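Long-range contact in halogenase PltM (Pseudomonas fluorescens, PDB 6BZN), which halogenates phenolic compounds as a flavoprotein, with a chlorinase, brominase and iodinase activity that accepts unusually varied substrates and halides: residues V329-T343 with W377-L390. Numbering follows the deposited sequence.
Sequences VQNVGDRFCLLPQAT and WQREQFIEVERHCL
At the edge of the parallel sheet, the loop 329-335 that turns back into strand 336-338 packs on the 3-10 turn 379-381 and the first turns of helix 383-406; Arg-379 of the 3-10 turn and Glu-386 of the helix meet Gln-330 to Val-332 there. Arg-379 grips Glu-386 end-on, NH1 to OE2 at 2.8 Å and NH2 to OE1, a bidentate salt bridge whose OE2 and NH1 also bind the backbone of 331-332. Glu-386 runs out extended, CG anti to the backbone N (chi1 -177°), which carries OE2 to the N-H of Asn-331; this meets it on the anti side at 2.9 Å, from the opposite face of the carboxylate to Arg-379 NH1. That same NH1 donates to Val-332 O at 2.9 Å, approaching from above the carbonyl plane, while the Gln-330 amide stacks over one guanidinium face, NE2 lying 3.6 Å from NH2. With an alanine in place of Arg-379, the Glu-386 carboxylate would probably lose its countercharge, Val-332 O this donor, and the Gln-330 amide the flat group it stacks on. Val-332 CB meets Phe-382 CB at 3.9 Å, and its CG2 lies against Arg-379 NH1.

Strand 336-338 is the last of five parallel strands in this Rossmann-like, FAD-binding fold, hydrogen-bonded along strand 188-191, and helix 340-343 carries Gln-341, which binds FAD in another structure of the protein. Cys-389 SG packs against the ring of Pro-340 and Thr-343 CG2. Asn-331 ND2 donates to Thr-343 OG1, tying the loop to that helix, but its buried OD1 has no polar partner and sits 3.2 Å from Glu-386 CB.

At the far end, Asp-334 OD1 takes the N-H of Arg-379 at 2.8 Å. Next to it the Arg-335 guanidinium lies nearly parallel to the Trp-377 ring (planes 18° apart), NH1 3.4 Å from CD1; hydrogen bonds from NH1 to Ala-187 O and NH2 to Asp-171 O hold it in place.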
ATOM      1  N   VAL A 329     -16.103   5.711   9.376  1.00 15.18           N
ATOM      2  CA  VAL A 329     -16.547   5.426  10.737  1.00 15.88           C
ATOM      3  C   VAL A 329     -16.973   3.955  10.917  1.00 16.18           C
ATOM      4  O   VAL A 329     -16.929   3.423  12.030  1.00 15.30           O
ATOM      5  CB  VAL A 329     -17.664   6.403  11.197  1.00 16.83           C
ATOM      6  CG1 VAL A 329     -17.185   7.842  11.112  1.00 16.97           C
ATOM      7  CG2 VAL A 329     -18.941   6.244  10.385  1.00 17.88           C
ATOM      8  N   GLN A 330     -17.412   3.327   9.828  1.00 15.65           N
ATOM      9  CA  GLN A 330     -17.758   1.900   9.776  1.00 16.32           C
ATOM     10  C   GLN A 330     -17.477   1.455   8.355  1.00 15.13           C
ATOM     11  O   GLN A 330     -17.376   2.299   7.457  1.00 15.50           O
ATOM     12  CB  GLN A 330     -19.246   1.659  10.038  1.00 17.91           C
ATOM     13  CG  GLN A 330     -19.721   1.942  11.454  1.00 19.66           C
ATOM     14  CD  GLN A 330     -21.192   1.573  11.660  1.00 22.20           C
ATOM     15  OE1 GLN A 330     -21.964   1.500  10.710  1.00 23.67           O
ATOM     16  NE2 GLN A 330     -21.575   1.341  12.906  1.00 23.89           N
ATOM     17  N   ASN A 331     -17.347   0.156   8.145  1.00 14.08           N
ATOM     18  CA  ASN A 331     -17.232  -0.347   6.783  1.00 14.53           C
ATOM     19  C   ASN A 331     -17.841  -1.703   6.498  1.00 14.14           C
ATOM     20  O   ASN A 331     -17.630  -2.244   5.424  1.00 13.62           O
ATOM     21  CB  ASN A 331     -15.751  -0.303   6.351  1.00 14.55           C
ATOM     22  CG  ASN A 331     -14.951  -1.476   6.880  1.00 15.35           C
ATOM     23  OD1 ASN A 331     -15.321  -2.094   7.870  1.00 16.14           O
ATOM     24  ND2 ASN A 331     -13.837  -1.790   6.218  1.00 15.52           N
ATOM     25  N   VAL A 332     -18.605  -2.255   7.439  1.00 14.86           N
ATOM     26  CA  VAL A 332     -19.350  -3.483   7.199  1.00 14.67           C
ATOM     27  C   VAL A 332     -20.778  -3.283   7.677  1.00 14.76           C
ATOM     28  O   VAL A 332     -21.035  -2.496   8.594  1.00 13.99           O
ATOM     29  CB  VAL A 332     -18.716  -4.706   7.901  1.00 15.03           C
ATOM     30  CG1 VAL A 332     -17.280  -4.922   7.429  1.00 15.27           C
ATOM     31  CG2 VAL A 332     -18.733  -4.564   9.417  1.00 14.92           C
ATOM     32  N   GLY A 333     -21.693  -4.003   7.045  1.00 15.56           N
ATOM     33  CA  GLY A 333     -23.088  -4.095   7.500  1.00 15.97           C
ATOM     34  C   GLY A 333     -23.578  -5.507   7.320  1.00 16.63           C
ATOM     35  O   GLY A 333     -22.808  -6.399   6.974  1.00 17.36           O
ATOM     36  N   ASP A 334     -24.878  -5.710   7.527  1.00 16.84           N
ATOM     37  CA  ASP A 334     -25.506  -7.006   7.286  1.00 16.96           C
ATOM     38  C   ASP A 334     -25.223  -7.498   5.860  1.00 16.26           C
ATOM     39  O   ASP A 334     -24.948  -8.681   5.658  1.00 15.54           O
ATOM     40  CB  ASP A 334     -27.040  -6.918   7.469  1.00 17.58           C
ATOM     41  CG  ASP A 334     -27.468  -6.693   8.921  1.00 18.56           C
ATOM     42  OD1 ASP A 334     -26.615  -6.708   9.833  1.00 17.37           O
ATOM     43  OD2 ASP A 334     -28.680  -6.496   9.151  1.00 19.75           O
ATOM     44  N   ARG A 335     -25.312  -6.581   4.894  1.00 16.27           N
ATOM     45  CA  ARG A 335     -25.287  -6.941   3.468  1.00 16.74           C
ATOM     46  C   ARG A 335     -24.167  -6.311   2.643  1.00 15.97           C
ATOM     47  O   ARG A 335     -24.193  -6.413   1.414  1.00 15.03           O
ATOM     48  CB  ARG A 335     -26.639  -6.590   2.829  1.00 17.82           C
ATOM     49  CG  ARG A 335     -27.830  -7.321   3.443  1.00 18.94           C
ATOM     50  CD  ARG A 335     -27.819  -8.776   3.023  1.00 19.23           C
ATOM     51  NE  ARG A 335     -28.938  -9.556   3.553  1.00 19.48           N
ATOM     52  CZ  ARG A 335     -29.271 -10.784   3.136  1.00 19.51           C
ATOM     53  NH1 ARG A 335     -28.591 -11.397   2.167  1.00 18.46           N
ATOM     54  NH2 ARG A 335     -30.310 -11.414   3.692  1.00 19.92           N
ATOM     55  N   PHE A 336     -23.172  -5.708   3.293  1.00 14.92           N
ATOM     56  CA  PHE A 336     -22.070  -5.108   2.550  1.00 14.74           C
ATOM     57  C   PHE A 336     -20.772  -5.118   3.325  1.00 14.26           C
ATOM     58  O   PHE A 336     -20.749  -5.242   4.545  1.00 14.33           O
ATOM     59  CB  PHE A 336     -22.384  -3.670   2.125  1.00 14.81           C
ATOM     60  CG  PHE A 336     -22.397  -2.688   3.266  1.00 15.12           C
ATOM     61  CD1 PHE A 336     -21.233  -2.044   3.665  1.00 15.09           C
ATOM     62  CD2 PHE A 336     -23.570  -2.419   3.950  1.00 15.57           C
ATOM     63  CE1 PHE A 336     -21.240  -1.130   4.711  1.00 15.18           C
ATOM     64  CE2 PHE A 336     -23.583  -1.509   5.001  1.00 15.91           C
ATOM     65  CZ  PHE A 336     -22.415  -0.870   5.386  1.00 15.61           C
ATOM     66  N   CYS A 337     -19.692  -4.976   2.567  1.00 14.37           N
ATOM     67  CA  CYS A 337     -18.381  -4.686   3.120  1.00 14.39           C
ATOM     68  C   CYS A 337     -17.662  -3.770   2.142  1.00 14.17           C
ATOM     69  O   CYS A 337     -17.705  -3.990   0.919  1.00 12.94           O
ATOM     70  CB  CYS A 337     -17.577  -5.961   3.342  1.00 14.98           C
ATOM     71  SG  CYS A 337     -15.836  -5.660   3.775  1.00 17.15           S
ATOM     72  N   LEU A 338     -17.041  -2.727   2.689  1.00 13.74           N
ATOM     73  CA  LEU A 338     -16.122  -1.889   1.944  1.00 14.19           C
ATOM     74  C   LEU A 338     -14.730  -2.454   2.146  1.00 13.82           C
ATOM     75  O   LEU A 338     -14.287  -2.632   3.279  1.00 12.80           O
ATOM     76  CB  LEU A 338     -16.141  -0.446   2.450  1.00 15.58           C
ATOM     77  CG  LEU A 338     -17.272   0.482   2.014  1.00 17.91           C
ATOM     78  CD1 LEU A 338     -18.638  -0.139   2.135  1.00 18.42           C
ATOM     79  CD2 LEU A 338     -17.183   1.799   2.765  1.00 18.49           C
ATOM     80  N   LEU A 339     -14.041  -2.734   1.050  1.00 12.94           N
ATOM     81  CA  LEU A 339     -12.632  -3.076   1.142  1.00 13.43           C
ATOM     82  C   LEU A 339     -11.811  -1.826   1.504  1.00 12.91           C
ATOM     83  O   LEU A 339     -12.340  -0.701   1.510  1.00 12.17           O
ATOM     84  CB  LEU A 339     -12.161  -3.742  -0.150  1.00 13.80           C
ATOM     85  CG  LEU A 339     -12.626  -5.179  -0.384  1.00 14.29           C
ATOM     86  CD1 LEU A 339     -11.982  -5.679  -1.672  1.00 14.56           C
ATOM     87  CD2 LEU A 339     -12.297  -6.123   0.757  1.00 14.76           C
ATOM     88  N   PRO A 340     -10.520  -2.008   1.849  1.00 13.18           N
ATOM     89  CA  PRO A 340      -9.775  -0.859   2.395  1.00 13.39           C
ATOM     90  C   PRO A 340      -9.722   0.405   1.563  1.00 13.67           C
ATOM     91  O   PRO A 340      -9.952   1.467   2.124  1.00 13.32           O
ATOM     92  CB  PRO A 340      -8.382  -1.432   2.622  1.00 12.99           C
ATOM     93  CG  PRO A 340      -8.691  -2.832   3.032  1.00 12.97           C
ATOM     94  CD  PRO A 340      -9.787  -3.262   2.090  1.00 12.73           C
ATOM     95  N   GLN A 341      -9.475   0.331   0.258  1.00 14.88           N
ATOM     96  CA  GLN A 341      -9.461   1.566  -0.556  1.00 16.57           C
ATOM     97  C   GLN A 341     -10.776   2.352  -0.506  1.00 16.36           C
ATOM     98  O   GLN A 341     -10.765   3.590  -0.529  1.00 16.32           O
ATOM     99  CB  GLN A 341      -9.132   1.277  -2.021  1.00 19.11           C
ATOM    100  CG  GLN A 341      -7.706   0.875  -2.287  1.00 21.59           C
ATOM    101  CD  GLN A 341      -6.718   2.038  -2.198  1.00 25.80           C
ATOM    102  OE1 GLN A 341      -5.776   1.991  -1.405  1.00 28.23           O
ATOM    103  NE2 GLN A 341      -6.907   3.066  -3.036  1.00 28.41           N
ATOM    104  N   ALA A 342     -11.896   1.632  -0.460  1.00 14.58           N
ATOM    105  CA  ALA A 342     -13.201   2.256  -0.318  1.00 14.63           C
ATOM    106  C   ALA A 342     -13.437   2.830   1.094  1.00 14.43           C
ATOM    107  O   ALA A 342     -14.315   3.666   1.268  1.00 15.65           O
ATOM    108  CB  ALA A 342     -14.291   1.266  -0.678  1.00 14.54           C
ATOM    109  N   THR A 343     -12.671   2.363   2.083  1.00 13.54           N
ATOM    110  CA  THR A 343     -12.831   2.729   3.492  1.00 13.25           C
ATOM    111  C   THR A 343     -11.940   3.870   3.919  1.00 13.22           C
ATOM    112  O   THR A 343     -12.395   4.832   4.558  1.00 13.75           O
ATOM    113  CB  THR A 343     -12.485   1.514   4.391  1.00 13.18           C
ATOM    114  OG1 THR A 343     -13.302   0.409   4.005  1.00 12.69           O
ATOM    115  CG2 THR A 343     -12.727   1.805   5.842  1.00 13.31           C
ATOM    116  N   TRP A 377     -26.648 -13.349   7.406  1.00 22.09           N
ATOM    117  CA  TRP A 377     -26.041 -12.104   6.948  1.00 21.11           C
ATOM    118  C   TRP A 377     -26.282 -11.003   7.969  1.00 20.98           C
ATOM    119  O   TRP A 377     -27.261 -10.251   7.895  1.00 20.65           O
ATOM    120  CB  TRP A 377     -26.608 -11.744   5.583  1.00 20.36           C
ATOM    121  CG  TRP A 377     -26.297 -12.777   4.544  1.00 19.63           C
ATOM    122  CD1 TRP A 377     -27.109 -13.790   4.119  1.00 20.00           C
ATOM    123  CD2 TRP A 377     -25.078 -12.908   3.813  1.00 19.80           C
ATOM    124  NE1 TRP A 377     -26.476 -14.531   3.150  1.00 19.63           N
ATOM    125  CE2 TRP A 377     -25.226 -14.014   2.945  1.00 19.99           C
ATOM    126  CE3 TRP A 377     -23.878 -12.193   3.794  1.00 19.38           C
ATOM    127  CZ2 TRP A 377     -24.214 -14.420   2.070  1.00 19.34           C
ATOM    128  CZ3 TRP A 377     -22.864 -12.606   2.921  1.00 19.11           C
ATOM    129  CH2 TRP A 377     -23.041 -13.700   2.074  1.00 19.50           C
ATOM    130  N   GLN A 378     -25.376 -10.931   8.936  1.00 21.59           N
ATOM    131  CA  GLN A 378     -25.452  -9.961  10.023  1.00 21.94           C
ATOM    132  C   GLN A 378     -24.110  -9.251  10.193  1.00 20.22           C
ATOM    133  O   GLN A 378     -23.046  -9.888  10.108  1.00 19.46           O
ATOM    134  CB  GLN A 378     -25.825 -10.664  11.326  1.00 24.30           C
ATOM    135  CG  GLN A 378     -27.198 -11.339  11.304  1.00 27.49           C
ATOM    136  CD  GLN A 378     -28.336 -10.329  11.348  1.00 30.06           C
ATOM    137  OE1 GLN A 378     -28.423  -9.539  12.282  1.00 34.56           O
ATOM    138  NE2 GLN A 378     -29.206 -10.346  10.344  1.00 32.29           N
ATOM    139  N   ARG A 379     -24.175  -7.951  10.465  1.00 19.10           N
ATOM    140  CA  ARG A 379     -22.991  -7.110  10.658  1.00 18.59           C
ATOM    141  C   ARG A 379     -21.958  -7.747  11.586  1.00 19.42           C
ATOM    142  O   ARG A 379     -20.758  -7.730  11.288  1.00 17.65           O
ATOM    143  CB  ARG A 379     -23.408  -5.739  11.203  1.00 18.34           C
ATOM    144  CG  ARG A 379     -22.266  -4.855  11.701  1.00 18.86           C
ATOM    145  CD  ARG A 379     -22.723  -3.446  12.046  1.00 18.41           C
ATOM    146  NE  ARG A 379     -21.798  -2.830  12.998  1.00 18.13           N
ATOM    147  CZ  ARG A 379     -20.629  -2.266  12.675  1.00 18.17           C
ATOM    148  NH1 ARG A 379     -20.209  -2.203  11.409  1.00 17.46           N
ATOM    149  NH2 ARG A 379     -19.873  -1.754  13.627  1.00 18.25           N
ATOM    150  N   GLU A 380     -22.416  -8.296  12.713  1.00 20.34           N
ATOM    151  CA  GLU A 380     -21.499  -8.834  13.718  1.00 22.89           C
ATOM    152  C   GLU A 380     -20.586  -9.950  13.185  1.00 20.29           C
ATOM    153  O   GLU A 380     -19.467 -10.102  13.662  1.00 19.43           O
ATOM    154  CB  GLU A 380     -22.266  -9.296  14.977  1.00 26.70           C
ATOM    155  CG  GLU A 380     -21.405  -9.498  16.232  1.00 32.38           C
ATOM    156  CD  GLU A 380     -20.767  -8.223  16.809  1.00 36.62           C
ATOM    157  OE1 GLU A 380     -21.083  -7.086  16.371  1.00 41.41           O
ATOM    158  OE2 GLU A 380     -19.925  -8.364  17.727  1.00 40.96           O
ATOM    159  N   GLN A 381     -21.035 -10.690  12.168  1.00 18.45           N
ATOM    160  CA  GLN A 381     -20.199 -11.717  11.541  1.00 17.89           C
ATOM    161  C   GLN A 381     -18.944 -11.129  10.910  1.00 16.50           C
ATOM    162  O   GLN A 381     -17.960 -11.822  10.768  1.00 16.13           O
ATOM    163  CB  GLN A 381     -20.971 -12.476  10.451  1.00 19.50           C
ATOM    164  CG  GLN A 381     -22.137 -13.317  10.963  1.00 21.00           C
ATOM    165  CD  GLN A 381     -23.164 -13.620   9.872  1.00 23.16           C
ATOM    166  OE1 GLN A 381     -24.363 -13.363  10.039  1.00 23.80           O
ATOM    167  NE2 GLN A 381     -22.698 -14.129   8.740  1.00 25.45           N
ATOM    168  N   PHE A 382     -19.001  -9.859  10.509  1.00 15.70           N
ATOM    169  CA  PHE A 382     -17.887  -9.219   9.785  1.00 15.38           C
ATOM    170  C   PHE A 382     -17.126  -8.210  10.638  1.00 14.95           C
ATOM    171  O   PHE A 382     -16.258  -7.504  10.137  1.00 14.30           O
ATOM    172  CB  PHE A 382     -18.432  -8.578   8.508  1.00 14.91           C
ATOM    173  CG  PHE A 382     -19.260  -9.525   7.680  1.00 15.20           C
ATOM    174  CD1 PHE A 382     -18.664 -10.584   7.024  1.00 15.72           C
ATOM    175  CD2 PHE A 382     -20.634  -9.358   7.561  1.00 15.86           C
ATOM    176  CE1 PHE A 382     -19.420 -11.472   6.275  1.00 16.38           C
ATOM    177  CE2 PHE A 382     -21.394 -10.241   6.813  1.00 16.14           C
ATOM    178  CZ  PHE A 382     -20.783 -11.305   6.174  1.00 16.11           C
ATOM    179  N   ILE A 383     -17.396  -8.185  11.944  1.00 15.29           N
ATOM    180  CA  ILE A 383     -16.870  -7.120  12.797  1.00 16.02           C
ATOM    181  C   ILE A 383     -15.340  -7.093  12.842  1.00 15.78           C
ATOM    182  O   ILE A 383     -14.749  -6.029  12.901  1.00 16.00           O
ATOM    183  CB  ILE A 383     -17.481  -7.163  14.225  1.00 16.06           C
ATOM    184  CG1 ILE A 383     -17.242  -5.850  14.968  1.00 16.95           C
ATOM    185  CG2 ILE A 383     -16.966  -8.347  15.032  1.00 16.40           C
ATOM    186  CD1 ILE A 383     -18.030  -4.679  14.425  1.00 17.23           C
ATOM    187  N   GLU A 384     -14.701  -8.252  12.778  1.00 15.92           N
ATOM    188  CA  GLU A 384     -13.244  -8.294  12.806  1.00 16.42           C
ATOM    189  C   GLU A 384     -12.615  -7.785  11.502  1.00 15.38           C
ATOM    190  O   GLU A 384     -11.456  -7.363  11.502  1.00 14.66           O
ATOM    191  CB  GLU A 384     -12.744  -9.694  13.158  1.00 17.82           C
ATOM    192  CG  GLU A 384     -13.153 -10.152  14.561  1.00 19.60           C
ATOM    193  CD  GLU A 384     -12.579  -9.306  15.697  1.00 22.68           C
ATOM    194  OE1 GLU A 384     -11.453  -8.782  15.560  1.00 23.34           O
ATOM    195  OE2 GLU A 384     -13.257  -9.182  16.751  1.00 24.98           O
ATOM    196  N   VAL A 385     -13.367  -7.826  10.406  1.00 14.04           N
ATOM    197  CA  VAL A 385     -12.923  -7.203   9.161  1.00 13.95           C
ATOM    198  C   VAL A 385     -12.853  -5.676   9.364  1.00 13.84           C
ATOM    199  O   VAL A 385     -11.857  -5.024   9.004  1.00 13.75           O
ATOM    200  CB  VAL A 385     -13.826  -7.592   7.968  1.00 13.83           C
ATOM    201  CG1 VAL A 385     -13.417  -6.869   6.700  1.00 13.98           C
ATOM    202  CG2 VAL A 385     -13.752  -9.095   7.734  1.00 14.22           C
ATOM    203  N   GLU A 386     -13.895  -5.110   9.961  1.00 13.91           N
ATOM    204  CA  GLU A 386     -13.902  -3.686  10.278  1.00 14.20           C
ATOM    205  C   GLU A 386     -12.808  -3.289  11.266  1.00 14.60           C
ATOM    206  O   GLU A 386     -12.148  -2.273  11.091  1.00 14.00           O
ATOM    207  CB  GLU A 386     -15.257  -3.292  10.857  1.00 14.66           C
ATOM    208  CG  GLU A 386     -15.392  -1.814  11.152  1.00 15.24           C
ATOM    209  CD  GLU A 386     -16.807  -1.451  11.517  1.00 16.22           C
ATOM    210  OE1 GLU A 386     -17.102  -1.346  12.721  1.00 16.54           O
ATOM    211  OE2 GLU A 386     -17.643  -1.319  10.599  1.00 15.53           O
ATOM    212  N   ARG A 387     -12.662  -4.074  12.328  1.00 15.26           N
ATOM    213  CA  ARG A 387     -11.648  -3.802  13.332  1.00 16.03           C
ATOM    214  C   ARG A 387     -10.252  -3.760  12.710  1.00 14.97           C
ATOM    215  O   ARG A 387      -9.513  -2.813  12.938  1.00 15.01           O
ATOM    216  CB  ARG A 387     -11.719  -4.825  14.464  1.00 17.64           C
ATOM    217  CG  ARG A 387     -10.618  -4.676  15.503  1.00 20.17           C
ATOM    218  CD  ARG A 387     -10.892  -5.571  16.699  1.00 21.95           C
ATOM    219  NE  ARG A 387      -9.743  -5.653  17.607  1.00 23.86           N
ATOM    220  CZ  ARG A 387      -9.140  -6.773  18.020  1.00 24.56           C
ATOM    221  NH1 ARG A 387      -9.541  -7.980  17.633  1.00 23.89           N
ATOM    222  NH2 ARG A 387      -8.106  -6.682  18.861  1.00 25.45           N
ATOM    223  N   HIS A 388      -9.900  -4.773  11.922  1.00 14.16           N
ATOM    224  CA  HIS A 388      -8.640  -4.736  11.183  1.00 13.56           C
ATOM    225  C   HIS A 388      -8.516  -3.470  10.305  1.00 13.32           C
ATOM    226  O   HIS A 388      -7.533  -2.742  10.407  1.00 12.54           O
ATOM    227  CB  HIS A 388      -8.443  -5.978  10.316  1.00 13.62           C
ATOM    228  CG  HIS A 388      -7.372  -5.792   9.296  1.00 13.32           C
ATOM    229  ND1 HIS A 388      -7.643  -5.593   7.959  1.00 13.36           N
ATOM    230  CD2 HIS A 388      -6.037  -5.632   9.439  1.00 13.10           C
ATOM    231  CE1 HIS A 388      -6.511  -5.386   7.314  1.00 13.43           C
ATOM    232  NE2 HIS A 388      -5.524  -5.394   8.193  1.00 13.20           N
ATOM    233  N   CYS A 389      -9.520  -3.189   9.473  1.00 13.16           N
ATOM    234  CA  CYS A 389      -9.380  -2.116   8.481  1.00 13.49           C
ATOM    235  C   CYS A 389      -9.274  -0.740   9.127  1.00 12.95           C
ATOM    236  O   CYS A 389      -8.380   0.058   8.781  1.00 12.34           O
ATOM    237  CB  CYS A 389     -10.515  -2.133   7.464  1.00 14.22           C
ATOM    238  SG  CYS A 389     -10.203  -0.946   6.133  1.00 16.41           S
ATOM    239  N   LEU A 390     -10.149  -0.472  10.093  1.00 12.83           N
ATOM    240  CA  LEU A 390     -10.141   0.840  10.744  1.00 14.04           C
ATOM    241  C   LEU A 390      -8.857   1.032  11.573  1.00 13.61           C
ATOM    242  O   LEU A 390      -8.285   2.109  11.553  1.00 13.04           O
ATOM    243  CB  LEU A 390     -11.383   1.076  11.604  1.00 15.20           C
ATOM    244  CG  LEU A 390     -12.765   1.002  10.923  1.00 16.71           C
ATOM    245  CD1 LEU A 390     -13.810   1.774  11.736  1.00 17.17           C
ATOM    246  CD2 LEU A 390     -12.809   1.430   9.461  1.00 17.08           C
TER
HETATM  247  O   HOH W   1     -17.171   1.218  13.705  1.00 30.69           O
HETATM  248  O   HOH W   2     -27.286  -6.719  12.278  1.00 27.34           O
HETATM  249  O   HOH W   3     -29.696  -9.145   6.376  1.00 29.28           O